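Local coordinates for antifreeze protein type II (Clupea harengus, PDB 2PY2) that probably binds ice crystals in a calcium-dependent manner and halts their growth, keeping the fish's body fluids from freezing, at residues A[9-14]-A[45-50]; A[35-40]-A[125-130]; A[41-46]-A[82-87]; A[65-70]-A[99-104]. All blocks are in the same frame, centred on the assembly; numbering follows the deposited sequence.

Contact 1 of 4, residues A[9-14]-A[45-50]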
loop_
_atom_site.group_PDB
_atom_site.type_symbol
_atom_site.label_atom_id
_atom_site.label_comp_id
_atom_site.label_asym_id
_atom_site.label_seq_id
_atom_site.Cartn_x
_atom_site.Cartn_y
_atom_site.Cartn_z
ATOM N N LYS A 9 -8.251 5.709 -10.989
ATOM C CA LYS A 9 -7.869 4.903 -12.156
ATOM C C LYS A 9 -8.293 3.444 -11.981
ATOM O O LYS A 9 -8.080 2.844 -10.923
ATOM C CB LYS A 9 -6.355 4.969 -12.376
ATOM C CG LYS A 9 -5.792 6.375 -12.546
ATOM C CD LYS A 9 -6.304 7.052 -13.807
ATOM C CE LYS A 9 -5.607 8.389 -14.036
ATOM N NZ LYS A 9 -5.842 9.349 -12.918
ATOM N N MET A 10 -8.867 2.866 -13.028
ATOM C CA MET A 10 -9.355 1.496 -12.962
ATOM C C MET A 10 -8.398 0.389 -13.370
ATOM O O MET A 10 -7.661 0.508 -14.347
ATOM C CB MET A 10 -10.626 1.367 -13.801
ATOM C CG MET A 10 -11.170 -0.042 -13.893
ATOM S SD MET A 10 -12.454 -0.158 -15.149
ATOM C CE MET A 10 -11.480 -0.663 -16.577
ATOM N N PHE A 11 -8.437 -0.701 -12.611
ATOM C CA PHE A 11 -7.627 -1.875 -12.896
ATOM C C PHE A 11 -8.241 -3.104 -12.245
ATOM O O PHE A 11 -8.431 -3.151 -11.028
ATOM C CB PHE A 11 -6.193 -1.721 -12.387
ATOM C CG PHE A 11 -5.357 -2.958 -12.586
ATOM C CD1 PHE A 11 -4.795 -3.244 -13.828
ATOM C CD2 PHE A 11 -5.185 -3.869 -11.547
ATOM C CE1 PHE A 11 -4.074 -4.421 -14.033
ATOM C CE2 PHE A 11 -4.467 -5.051 -11.743
ATOM C CZ PHE A 11 -3.912 -5.327 -12.985
ATOM N N ASN A 12 -8.556 -4.093 -13.072
ATOM C CA ASN A 12 -9.126 -5.346 -12.604
ATOM C C ASN A 12 -10.301 -5.191 -11.648
ATOM O O ASN A 12 -10.302 -5.767 -10.559
ATOM C CB ASN A 12 -8.035 -6.192 -11.945
ATOM C CG ASN A 12 -7.911 -7.562 -12.569
ATOM O OD1 ASN A 12 -8.835 -8.375 -12.500
ATOM N ND2 ASN A 12 -6.768 -7.825 -13.197
ATOM N N GLY A 13 -11.291 -4.403 -12.053
ATOM C CA GLY A 13 -12.476 -4.219 -11.233
ATOM C C GLY A 13 -12.364 -3.320 -10.020
ATOM O O GLY A 13 -13.313 -3.209 -9.243
ATOM N N ARG A 14 -11.215 -2.677 -9.841
ATOM C CA ARG A 14 -11.024 -1.791 -8.700
ATOM C C ARG A 14 -10.574 -0.421 -9.193
ATOM O O ARG A 14 -10.097 -0.286 -10.324
ATOM C CB ARG A 14 -9.956 -2.361 -7.766
ATOM C CG ARG A 14 -10.123 -3.834 -7.443
ATOM C CD ARG A 14 -8.833 -4.403 -6.859
ATOM N NE ARG A 14 -8.497 -3.781 -5.588
ATOM C CZ ARG A 14 -7.318 -3.901 -4.986
ATOM N NH1 ARG A 14 -6.352 -4.622 -5.546
ATOM N NH2 ARG A 14 -7.109 -3.303 -3.820
ATOM N N LEU A 45 1.934 -9.151 -9.966
ATOM C CA LEU A 45 2.931 -8.252 -10.520
ATOM C C LEU A 45 2.226 -7.252 -11.426
ATOM O O LEU A 45 2.606 -6.091 -11.502
ATOM C CB LEU A 45 3.960 -9.034 -11.335
ATOM C CG LEU A 45 4.998 -8.154 -12.036
ATOM C CD1 LEU A 45 5.816 -7.372 -11.026
ATOM C CD2 LEU A 45 5.898 -9.032 -12.845
ATOM N N GLU A 46 1.200 -7.717 -12.128
ATOM C CA GLU A 46 0.436 -6.853 -13.018
ATOM C C GLU A 46 -0.187 -5.692 -12.237
ATOM O O GLU A 46 -0.197 -4.545 -12.692
ATOM C CB GLU A 46 -0.659 -7.670 -13.709
ATOM C CG GLU A 46 -0.136 -8.720 -14.706
ATOM C CD GLU A 46 0.890 -9.683 -14.110
ATOM O OE1 GLU A 46 0.568 -10.407 -13.136
ATOM O OE2 GLU A 46 2.030 -9.717 -14.627
ATOM N N GLU A 47 -0.700 -5.994 -11.051
ATOM C CA GLU A 47 -1.319 -4.964 -10.223
ATOM C C GLU A 47 -0.236 -4.048 -9.663
ATOM O O GLU A 47 -0.406 -2.831 -9.587
ATOM C CB GLU A 47 -2.100 -5.618 -9.086
ATOM C CG GLU A 47 -3.217 -4.762 -8.535
ATOM C CD GLU A 47 -4.281 -5.591 -7.829
ATOM O OE1 GLU A 47 -5.481 -5.382 -8.115
ATOM O OE2 GLU A 47 -3.917 -6.451 -6.996
ATOM N N SER A 48 0.885 -4.644 -9.284
ATOM C CA SER A 48 2.001 -3.890 -8.745
ATOM C C SER A 48 2.488 -2.883 -9.769
ATOM O O SER A 48 2.758 -1.736 -9.443
ATOM C CB SER A 48 3.155 -4.819 -8.383
ATOM O OG SER A 48 4.267 -4.053 -7.951
ATOM N N THR A 49 2.603 -3.322 -11.018
ATOM C CA THR A 49 3.057 -2.446 -12.085
ATOM C C THR A 49 2.066 -1.306 -12.313
ATOM O O THR A 49 2.463 -0.147 -12.459
ATOM C CB THR A 49 3.264 -3.261 -13.373
ATOM O OG1 THR A 49 4.296 -4.225 -13.136
ATOM C CG2 THR A 49 3.663 -2.365 -14.537
ATOM N N PHE A 50 0.777 -1.631 -12.319
ATOM C CA PHE A 50 -0.254 -0.621 -12.512
ATOM C C PHE A 50 -0.179 0.453 -11.432
ATOM O O PHE A 50 -0.256 1.645 -11.722
ATOM C CB PHE A 50 -1.650 -1.245 -12.484
ATOM C CG PHE A 50 -2.754 -0.236 -12.623
ATOM C CD1 PHE A 50 -3.132 0.230 -13.878
ATOM C CD2 PHE A 50 -3.374 0.294 -11.496
ATOM C CE1 PHE A 50 -4.114 1.217 -14.012
ATOM C CE2 PHE A 50 -4.353 1.280 -11.615
ATOM C CZ PHE A 50 -4.722 1.742 -12.875
#

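Contact 2 of 4, residues A[35-40]-A[125-130]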
loop_
_atom_site.group_PDB
_atom_site.type_symbol
_atom_site.label_atom_id
_atom_site.label_comp_id
_atom_site.label_asym_id
_atom_site.label_seq_id
_atom_site.Cartn_x
_atom_site.Cartn_y
_atom_site.Cartn_z
ATOM N N GLU A 35 -13.198 8.264 1.598
ATOM C CA GLU A 35 -13.623 8.072 0.217
ATOM C C GLU A 35 -14.195 6.676 -0.020
ATOM O O GLU A 35 -14.283 6.222 -1.161
ATOM C CB GLU A 35 -12.438 8.291 -0.727
ATOM C CG GLU A 35 -11.771 9.647 -0.594
ATOM C CD GLU A 35 -12.682 10.778 -1.012
ATOM O OE1 GLU A 35 -13.113 10.790 -2.188
ATOM O OE2 GLU A 35 -12.965 11.656 -0.166
ATOM N N GLY A 36 -14.582 5.993 1.053
ATOM C CA GLY A 36 -15.120 4.652 0.916
ATOM C C GLY A 36 -14.066 3.683 0.411
ATOM O O GLY A 36 -14.382 2.671 -0.219
ATOM N N ALA A 37 -12.807 3.991 0.703
ATOM C CA ALA A 37 -11.683 3.165 0.261
ATOM C C ALA A 37 -10.830 2.645 1.421
ATOM O O ALA A 37 -11.117 2.900 2.589
ATOM C CB ALA A 37 -10.804 3.973 -0.704
ATOM N N ASN A 38 -9.789 1.894 1.072
ATOM C CA ASN A 38 -8.837 1.336 2.038
ATOM C C ASN A 38 -7.467 1.507 1.417
ATOM O O ASN A 38 -7.368 1.620 0.195
ATOM C CB ASN A 38 -9.054 -0.168 2.218
ATOM C CG ASN A 38 -10.224 -0.493 3.111
ATOM O OD1 ASN A 38 -10.188 -0.225 4.304
ATOM N ND2 ASN A 38 -11.271 -1.072 2.534
ATOM N N LEU A 39 -6.414 1.545 2.229
ATOM C CA LEU A 39 -5.082 1.593 1.645
ATOM C C LEU A 39 -5.082 0.351 0.767
ATOM O O LEU A 39 -5.595 -0.693 1.161
ATOM C CB LEU A 39 -4.005 1.516 2.723
ATOM C CG LEU A 39 -3.786 2.863 3.410
ATOM C CD1 LEU A 39 -2.838 2.713 4.593
ATOM C CD2 LEU A 39 -3.221 3.866 2.378
ATOM N N ALA A 40 -4.501 0.455 -0.423
ATOM C CA ALA A 40 -4.540 -0.642 -1.385
ATOM C C ALA A 40 -3.864 -1.952 -1.047
ATOM O O ALA A 40 -2.860 -1.986 -0.352
ATOM C CB ALA A 40 -4.014 -0.150 -2.732
ATOM N N CYS A 125 -4.639 4.387 -2.430
ATOM C CA CYS A 125 -5.955 3.972 -1.947
ATOM C C CYS A 125 -6.640 3.160 -3.043
ATOM O O CYS A 125 -6.383 3.359 -4.234
ATOM C CB CYS A 125 -6.862 5.170 -1.615
ATOM S SG CYS A 125 -6.398 6.299 -0.248
ATOM N N ALA A 126 -7.506 2.240 -2.645
ATOM C CA ALA A 126 -8.230 1.430 -3.618
ATOM C C ALA A 126 -9.607 1.072 -3.088
ATOM O O ALA A 126 -9.829 1.041 -1.880
ATOM C CB ALA A 126 -7.446 0.163 -3.943
ATOM N N LYS A 127 -10.532 0.819 -4.007
ATOM C CA LYS A 127 -11.894 0.438 -3.659
ATOM C C LYS A 127 -12.535 -0.209 -4.878
ATOM O O LYS A 127 -12.157 0.075 -6.014
ATOM C CB LYS A 127 -12.709 1.658 -3.201
ATOM C CG LYS A 127 -12.821 2.792 -4.212
ATOM C CD LYS A 127 -13.672 3.932 -3.662
ATOM C CE LYS A 127 -13.726 5.110 -4.619
ATOM N NZ LYS A 127 -14.617 6.199 -4.117
ATOM N N PRO A 128 -13.497 -1.117 -4.660
ATOM C CA PRO A 128 -14.142 -1.768 -5.803
ATOM C C PRO A 128 -14.872 -0.810 -6.743
ATOM O O PRO A 128 -15.348 0.252 -6.336
ATOM C CB PRO A 128 -15.080 -2.782 -5.143
ATOM C CG PRO A 128 -15.352 -2.184 -3.792
ATOM C CD PRO A 128 -14.004 -1.661 -3.388
ATOM N N LEU A 129 -14.937 -1.193 -8.013
ATOM C CA LEU A 129 -15.613 -0.398 -9.026
ATOM C C LEU A 129 -17.114 -0.606 -8.852
ATOM O O LEU A 129 -17.576 -1.745 -8.771
ATOM C CB LEU A 129 -15.179 -0.858 -10.422
ATOM C CG LEU A 129 -15.818 -0.182 -11.638
ATOM C CD1 LEU A 129 -15.421 1.287 -11.690
ATOM C CD2 LEU A 129 -15.370 -0.896 -12.903
ATOM N N LYS A 130 -17.871 0.486 -8.787
ATOM C CA LYS A 130 -19.321 0.394 -8.617
ATOM C C LYS A 130 -20.070 0.417 -9.948
ATOM O O LYS A 130 -19.436 0.721 -10.979
ATOM C CB LYS A 130 -19.821 1.535 -7.725
ATOM C CG LYS A 130 -19.256 1.540 -6.303
ATOM C CD LYS A 130 -19.654 0.296 -5.502
ATOM C CE LYS A 130 -18.863 -0.939 -5.929
ATOM N NZ LYS A 130 -19.316 -2.180 -5.238
HETATM O O HOH W 1 -11.065 -1.123 -0.399
#

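Contact 3 of 4, residues A[41-46]-A[82-87]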
loop_
_atom_site.group_PDB
_atom_site.type_symbol
_atom_site.label_atom_id
_atom_site.label_comp_id
_atom_site.label_asym_id
_atom_site.label_seq_id
_atom_site.Cartn_x
_atom_site.Cartn_y
_atom_site.Cartn_z
ATOM N N SER A 41 -4.462 -3.041 -1.524
ATOM C CA SER A 41 -3.868 -4.364 -1.371
ATOM C C SER A 41 -3.370 -4.642 -2.797
ATOM O O SER A 41 -3.925 -4.098 -3.765
ATOM C CB SER A 41 -4.907 -5.412 -0.941
ATOM O OG SER A 41 -5.974 -5.533 -1.872
ATOM N N ILE A 42 -2.322 -5.447 -2.921
ATOM C CA ILE A 42 -1.736 -5.781 -4.223
ATOM C C ILE A 42 -1.670 -7.308 -4.310
ATOM O O ILE A 42 -1.189 -7.967 -3.386
ATOM C CB ILE A 42 -0.334 -5.137 -4.359
ATOM C CG1 ILE A 42 -0.485 -3.607 -4.326
ATOM C CG2 ILE A 42 0.321 -5.564 -5.676
ATOM C CD1 ILE A 42 0.809 -2.828 -4.497
ATOM N N HIS A 43 -2.140 -7.867 -5.423
ATOM C CA HIS A 43 -2.210 -9.319 -5.571
ATOM C C HIS A 43 -1.503 -9.957 -6.762
ATOM O O HIS A 43 -1.659 -11.156 -7.007
ATOM C CB HIS A 43 -3.683 -9.718 -5.602
ATOM C CG HIS A 43 -4.454 -9.220 -4.421
ATOM N ND1 HIS A 43 -4.372 -9.809 -3.180
ATOM C CD2 HIS A 43 -5.273 -8.150 -4.279
ATOM C CE1 HIS A 43 -5.106 -9.124 -2.320
ATOM N NE2 HIS A 43 -5.664 -8.112 -2.962
ATOM N N SER A 44 -0.735 -9.171 -7.502
ATOM C CA SER A 44 -0.015 -9.712 -8.657
ATOM C C SER A 44 0.989 -8.694 -9.152
ATOM O O SER A 44 0.906 -7.513 -8.815
ATOM C CB SER A 44 -0.988 -10.032 -9.794
ATOM O OG SER A 44 -1.519 -8.837 -10.350
ATOM N N LEU A 45 1.934 -9.151 -9.966
ATOM C CA LEU A 45 2.931 -8.252 -10.520
ATOM C C LEU A 45 2.226 -7.252 -11.426
ATOM O O LEU A 45 2.606 -6.091 -11.502
ATOM C CB LEU A 45 3.960 -9.034 -11.335
ATOM C CG LEU A 45 4.998 -8.154 -12.036
ATOM C CD1 LEU A 45 5.816 -7.372 -11.026
ATOM C CD2 LEU A 45 5.898 -9.032 -12.845
ATOM N N GLU A 46 1.200 -7.717 -12.128
ATOM C CA GLU A 46 0.436 -6.853 -13.018
ATOM C C GLU A 46 -0.187 -5.692 -12.237
ATOM O O GLU A 46 -0.197 -4.545 -12.692
ATOM C CB GLU A 46 -0.659 -7.670 -13.709
ATOM C CG GLU A 46 -0.136 -8.720 -14.706
ATOM C CD GLU A 46 0.890 -9.683 -14.110
ATOM O OE1 GLU A 46 0.568 -10.407 -13.136
ATOM O OE2 GLU A 46 2.030 -9.717 -14.627
ATOM N N SER A 82 -6.954 -11.751 0.474
ATOM C CA SER A 82 -5.863 -12.640 0.865
ATOM C C SER A 82 -4.449 -12.130 0.572
ATOM O O SER A 82 -4.229 -11.358 -0.357
ATOM C CB SER A 82 -6.043 -14.010 0.206
ATOM O OG SER A 82 -5.071 -14.926 0.681
ATOM N N MET A 83 -3.504 -12.566 1.398
ATOM C CA MET A 83 -2.092 -12.223 1.239
ATOM C C MET A 83 -1.518 -13.327 0.364
ATOM O O MET A 83 -0.970 -14.312 0.863
ATOM C CB MET A 83 -1.383 -12.223 2.593
ATOM C CG MET A 83 -1.208 -10.848 3.211
ATOM S SD MET A 83 -0.036 -9.814 2.301
ATOM C CE MET A 83 -0.115 -8.274 3.291
ATOM N N ASP A 84 -1.658 -13.160 -0.943
ATOM C CA ASP A 84 -1.203 -14.159 -1.902
ATOM C C ASP A 84 -0.092 -13.660 -2.809
ATOM O O ASP A 84 0.285 -14.332 -3.765
ATOM C CB ASP A 84 -2.385 -14.604 -2.760
ATOM C CG ASP A 84 -3.165 -13.429 -3.326
ATOM O OD1 ASP A 84 -2.598 -12.320 -3.393
ATOM O OD2 ASP A 84 -4.341 -13.611 -3.711
ATOM N N TYR A 85 0.428 -12.478 -2.516
ATOM C CA TYR A 85 1.487 -11.907 -3.326
ATOM C C TYR A 85 2.293 -10.958 -2.463
ATOM O O TYR A 85 1.745 -10.322 -1.561
ATOM C CB TYR A 85 0.892 -11.130 -4.505
ATOM C CG TYR A 85 1.906 -10.315 -5.284
ATOM C CD1 TYR A 85 2.661 -10.889 -6.305
ATOM C CD2 TYR A 85 2.117 -8.969 -4.991
ATOM C CE1 TYR A 85 3.600 -10.137 -7.017
ATOM C CE2 TYR A 85 3.050 -8.216 -5.688
ATOM C CZ TYR A 85 3.788 -8.801 -6.699
ATOM O OH TYR A 85 4.716 -8.049 -7.383
ATOM N N ALA A 86 3.593 -10.883 -2.735
ATOM C CA ALA A 86 4.488 -9.988 -2.017
ATOM C C ALA A 86 5.629 -9.565 -2.941
ATOM O O ALA A 86 5.970 -10.274 -3.888
ATOM C CB ALA A 86 5.043 -10.675 -0.774
ATOM N N ASP A 87 6.213 -8.405 -2.663
ATOM C CA ASP A 87 7.321 -7.891 -3.452
ATOM C C ASP A 87 8.386 -7.362 -2.491
ATOM O O ASP A 87 8.895 -6.259 -2.648
ATOM C CB ASP A 87 6.821 -6.782 -4.391
ATOM C CG ASP A 87 7.906 -6.264 -5.321
ATOM O OD1 ASP A 87 8.758 -7.067 -5.756
ATOM O OD2 ASP A 87 7.897 -5.055 -5.634
HETATM O O HOH W 2 -1.154 -9.928 -1.502
#

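Contact 4 of 4, residues A[65-70]-A[99-104]. With CA (calcium ion), chain G.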
loop_
_atom_site.group_PDB
_atom_site.type_symbol
_atom_site.label_atom_id
_atom_site.label_comp_id
_atom_site.label_asym_id
_atom_site.label_seq_id
_atom_site.Cartn_x
_atom_site.Cartn_y
_atom_site.Cartn_z
ATOM N N GLY A 65 -1.948 -0.957 2.147
ATOM C CA GLY A 65 -2.714 -1.453 3.282
ATOM C C GLY A 65 -2.404 -2.737 4.008
ATOM O O GLY A 65 -3.328 -3.367 4.528
ATOM N N GLY A 66 -1.135 -3.119 4.079
ATOM C CA GLY A 66 -0.800 -4.361 4.753
ATOM C C GLY A 66 0.023 -4.170 6.006
ATOM O O GLY A 66 0.828 -3.247 6.089
ATOM N N THR A 67 -0.201 -5.027 7.001
ATOM C CA THR A 67 0.558 -4.953 8.244
ATOM C C THR A 67 0.522 -6.290 8.976
ATOM O O THR A 67 -0.347 -7.119 8.714
ATOM C CB THR A 67 -0.001 -3.877 9.235
ATOM O OG1 THR A 67 -0.955 -4.487 10.111
ATOM C CG2 THR A 67 -0.684 -2.726 8.496
ATOM N N ASP A 68 1.491 -6.502 9.868
ATOM C CA ASP A 68 1.524 -7.704 10.709
ATOM C C ASP A 68 1.703 -7.143 12.126
ATOM O O ASP A 68 2.449 -7.676 12.944
ATOM C CB ASP A 68 2.680 -8.661 10.305
ATOM C CG ASP A 68 4.063 -8.162 10.715
ATOM O OD1 ASP A 68 4.303 -6.936 10.735
ATOM O OD2 ASP A 68 4.937 -9.022 11.003
ATOM N N CYS A 69 0.980 -6.053 12.395
ATOM C CA CYS A 69 1.059 -5.352 13.673
ATOM C C CYS A 69 0.414 -6.047 14.862
ATOM O O CYS A 69 0.685 -5.681 16.010
ATOM C CB CYS A 69 0.468 -3.945 13.551
ATOM S SG CYS A 69 1.325 -2.829 12.386
ATOM N N GLN A 70 -0.450 -7.023 14.613
ATOM C CA GLN A 70 -1.075 -7.728 15.729
ATOM C C GLN A 70 -0.162 -8.850 16.210
ATOM O O GLN A 70 0.258 -8.873 17.370
ATOM C CB GLN A 70 -2.430 -8.309 15.319
ATOM C CG GLN A 70 -3.480 -7.266 15.001
ATOM C CD GLN A 70 -3.311 -6.672 13.623
ATOM O OE1 GLN A 70 -2.856 -7.345 12.692
ATOM N NE2 GLN A 70 -3.698 -5.413 13.474
ATOM N N GLU A 99 8.043 -2.143 13.319
ATOM C CA GLU A 99 8.078 -1.695 11.921
ATOM C C GLU A 99 7.154 -2.660 11.192
ATOM O O GLU A 99 7.589 -3.455 10.362
ATOM C CB GLU A 99 9.511 -1.799 11.388
ATOM C CG GLU A 99 10.101 -3.193 11.505
ATOM C CD GLU A 99 11.590 -3.233 11.231
ATOM O OE1 GLU A 99 12.030 -2.619 10.236
ATOM O OE2 GLU A 99 12.313 -3.895 12.006
ATOM N N CYS A 100 5.863 -2.552 11.483
ATOM C CA CYS A 100 4.891 -3.498 10.960
ATOM C C CYS A 100 3.951 -3.109 9.820
ATOM O O CYS A 100 3.078 -3.901 9.460
ATOM C CB CYS A 100 4.073 -4.025 12.150
ATOM S SG CYS A 100 3.221 -2.707 13.084
ATOM N N CYS A 101 4.132 -1.919 9.243
ATOM C CA CYS A 101 3.288 -1.445 8.144
ATOM C C CYS A 101 4.044 -1.559 6.820
ATOM O O CYS A 101 5.229 -1.257 6.770
ATOM C CB CYS A 101 2.887 0.014 8.401
ATOM S SG CYS A 101 1.607 0.176 9.693
ATOM N N ILE A 102 3.365 -1.991 5.758
ATOM C CA ILE A 102 4.037 -2.159 4.459
ATOM C C ILE A 102 4.152 -0.888 3.636
ATOM O O ILE A 102 3.158 -0.223 3.358
ATOM C CB ILE A 102 3.338 -3.210 3.564
ATOM C CG1 ILE A 102 3.293 -4.566 4.270
ATOM C CG2 ILE A 102 4.118 -3.376 2.248
ATOM C CD1 ILE A 102 2.596 -5.655 3.455
ATOM N N GLN A 103 5.379 -0.579 3.236
ATOM C CA GLN A 103 5.681 0.579 2.407
ATOM C C GLN A 103 6.186 0.020 1.077
ATOM O O GLN A 103 7.025 -0.884 1.072
ATOM C CB GLN A 103 6.797 1.417 3.039
ATOM C CG GLN A 103 7.090 2.684 2.266
ATOM C CD GLN A 103 8.320 3.429 2.766
ATOM O OE1 GLN A 103 8.691 4.447 2.199
ATOM N NE2 GLN A 103 8.960 2.920 3.824
ATOM N N MET A 104 5.681 0.540 -0.037
ATOM C CA MET A 104 6.145 0.081 -1.353
ATOM C C MET A 104 7.050 1.148 -2.001
ATOM O O MET A 104 7.209 2.250 -1.463
ATOM C CB MET A 104 4.956 -0.231 -2.275
ATOM C CG MET A 104 4.210 0.985 -2.813
ATOM S SD MET A 104 2.986 0.520 -4.073
ATOM C CE MET A 104 4.070 0.370 -5.545
HETATM CA CA CA G . 11.724 -3.560 7.592
HETATM O O HOH W 3 13.473 -1.643 7.085
#

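Contact 1 of 4, residues A[9-14]-A[45-50]
F11 and F50 join the N-terminal beta hairpin, strand 9-11 turning back through a type I' turn from F11 to R14 into strand 14-20, to helix 45-52 of this C-type lectin-like fold. The rings are nearly parallel, 20° apart, but displaced by so much (centroids 5.0 Å apart) that little of one lies over the other. What each ring mainly feels is the other residue's CB. F11 CB stands over the middle of the F50 ring, 3.5 Å from its centroid, and F50 CB covers a face of F11 nearer the rim, 4.2 Å from that centroid. Both phenylalanines hold CG trans to the backbone N (chi1 176° for F11), which sends the rings alongside each other. K9 CB touches the edge of F50, 3.7 Å from CZ, while F16 of strand 14-20 meets the F50 ring as well.

E47 runs out extended across F11, its CG 3.5 Å from F11 CE2, and delivers its carboxylate to R14. R14 NH1 donates to E47 OE1 at 2.8 Å, arriving from above the carboxylate plane along a bent path (136° at the hydrogen). The same NH1 also reaches S41 O, and E47 OE2 takes the backbone N of H43. Both carboxylate oxygens of this buried glutamate are therefore engaged, and its CB and CG lie against the F11 ring. Ring contact and ion pair both join hairpin to helix. The arginine's positive charge would be expected to favour the ionised carboxylate.

Contact 2 of 4, residues A[35-40]-A[125-130]
K127 places CG between its own backbone N and carbonyl carbon (chi1 58°) and then runs fully extended, which carries NZ to E35 O at 3.0 Å, within the plane of that carbonyl. On the way its CB passes G36 O at 3.6 Å. C125 instead turns SG away from its carbonyl carbon, chi1 -65°, toward C32 of helix 25-33, with which it forms a disulfide. K127 has a second neighbour in W8, whose ring it meets as a cation-pi pair.

Between these side chains the backbones pair antiparallel. N38 and A126 are a hydrogen-bonded pair: N38 N gives to A126 O at 3.1 Å, nearly straight at 165°, and A126 N returns to N38 O at 2.9 Å. L39 and C125 form the next, non-hydrogen-bonded pair, where C125 CA also approaches N38 O as a CA-H...O contact. This is where the chain leaving the first helix of the C-type lectin fold joins the last strand, and the helix-to-last-strand disulfide is a hallmark of that fold. G36, with positive phi, is the C' residue of the Schellman motif ending helix 25-33.

Small side chains fill the rest. A40 CB rests on A126 CB at 3.7 Å, and A37 CB lies 3.3 Å from A126 O, close to K127 CB as well. A water accepts a hydrogen bond from N38 ND2 and donates one to A126 O, 2.9 Å away, giving that carbonyl a second donor. The other end of the N38 amide, OD1, accepts from Q29 NE2, while Q29 OE1 takes L39 N.

Contact 3 of 4, residues A[41-46]-A[82-87]
I42 is the first residue of 41-46 to meet 82-87: its CG2 methyl touches Y85 CE2 at 3.8 Å, the two side chains crossing at a slant. Its carbonyl oxygen lies 2.7 Å from a water that also sits close to Y85 O. H43 comes next and turns the ND1 edge of its imidazole to D84, whose carboxylate stands almost perpendicular to the ring (86°). H43 ND1 donates to D84 OD1 at 3.1 Å, practically in the ring plane, and on the syn side of OD1 though tilted out of the carboxylate plane. H43 NE2 gives to S41 OG at 2.8 Å, and that hydroxyl is also hydrogen-bonded to D79 OD2. ND1 faces a carboxylate directly and NE2 a serine hydroxyl backed by D79, so a protonated imidazole is plausible. W77 meets the ring from outside the two segments.

This corner is where the chain enters helix 45-52 and is covered by the long loop region of the C-type lectin fold, the irregular stretch before strand 101-106. S44 is the helix N-cap, its OG taking E47 N. Its backbone lies on the Y85 ring: S44 C stands 3.6 Å above the plane, toward the rim, and S44 N is over the same ring near CG. Y85 holds CG trans to its backbone N (chi1 171°), laying the ring along the chain from H43 to L45. At L45 the backbone N comes within 3.5 Å of Y85 CE1, and L45 CD1 reaches Y85 OH at 3.9 Å.

Contact 4 of 4, residues A[65-70]-A[99-104]
C100 sets its CB against D68 of segment 65-70, with D68 OD1 3.2 Å from C100 CB. SG then turns between its own backbone N and carbonyl carbon (chi1 58°) and closes the disulfide, C100 SG to C69 SG 2.0 Å, with the two CB atoms twisted about a right angle across it (chi3 93°). C101 SG packs close to this bridge, although its own bond is to C117. D68 holds its side chain through OD2, which accepts from T73 N.

The backbones run antiparallel alongside. T67 and C101 form a non-hydrogen-bonded pair, flanked by I102 N to G66 O at 2.9 Å and D68 N to C100 O at 3.1 Å. With only hydrogens on G66 CA, I102 CD1 can lie against it at 3.9 Å, and I102 CG1 touches G66 O.

E99, just before the bridge, points the opposite way, and its OE1 binds the calcium ion at 2.8 Å. Q92, D94, N113 and D114 complete the protein ligands, with a water beside them. A Gln-Pro-Asp sequence and a Trp-Asn-Asp sequence feeding one calcium ion are the signature of the C-type lectin sugar site, here probably turned to ice binding.

How the contacts relate
From the N terminus, contact 1 opens on the first hairpin and closes at helix 45-52. Contact 2 starts after helix 25-33, within that span, and closes only at the C-terminal strand, so the two cross; G13 O to L129 N joins them directly. Contact 3 begins on the residues where contact 1 ends, sharing L45 and E46, and S48 packs against Y85. Contacts 3 and 4 cross each other, and both lie within the long loop that contact 2 closes. Contact 4 follows contact 1 in series. A40 O with G65 N links contacts 2 and 4, while M83 against I102 packs contact 3 on contact 4, connecting the helix corner with the calcium-bearing half.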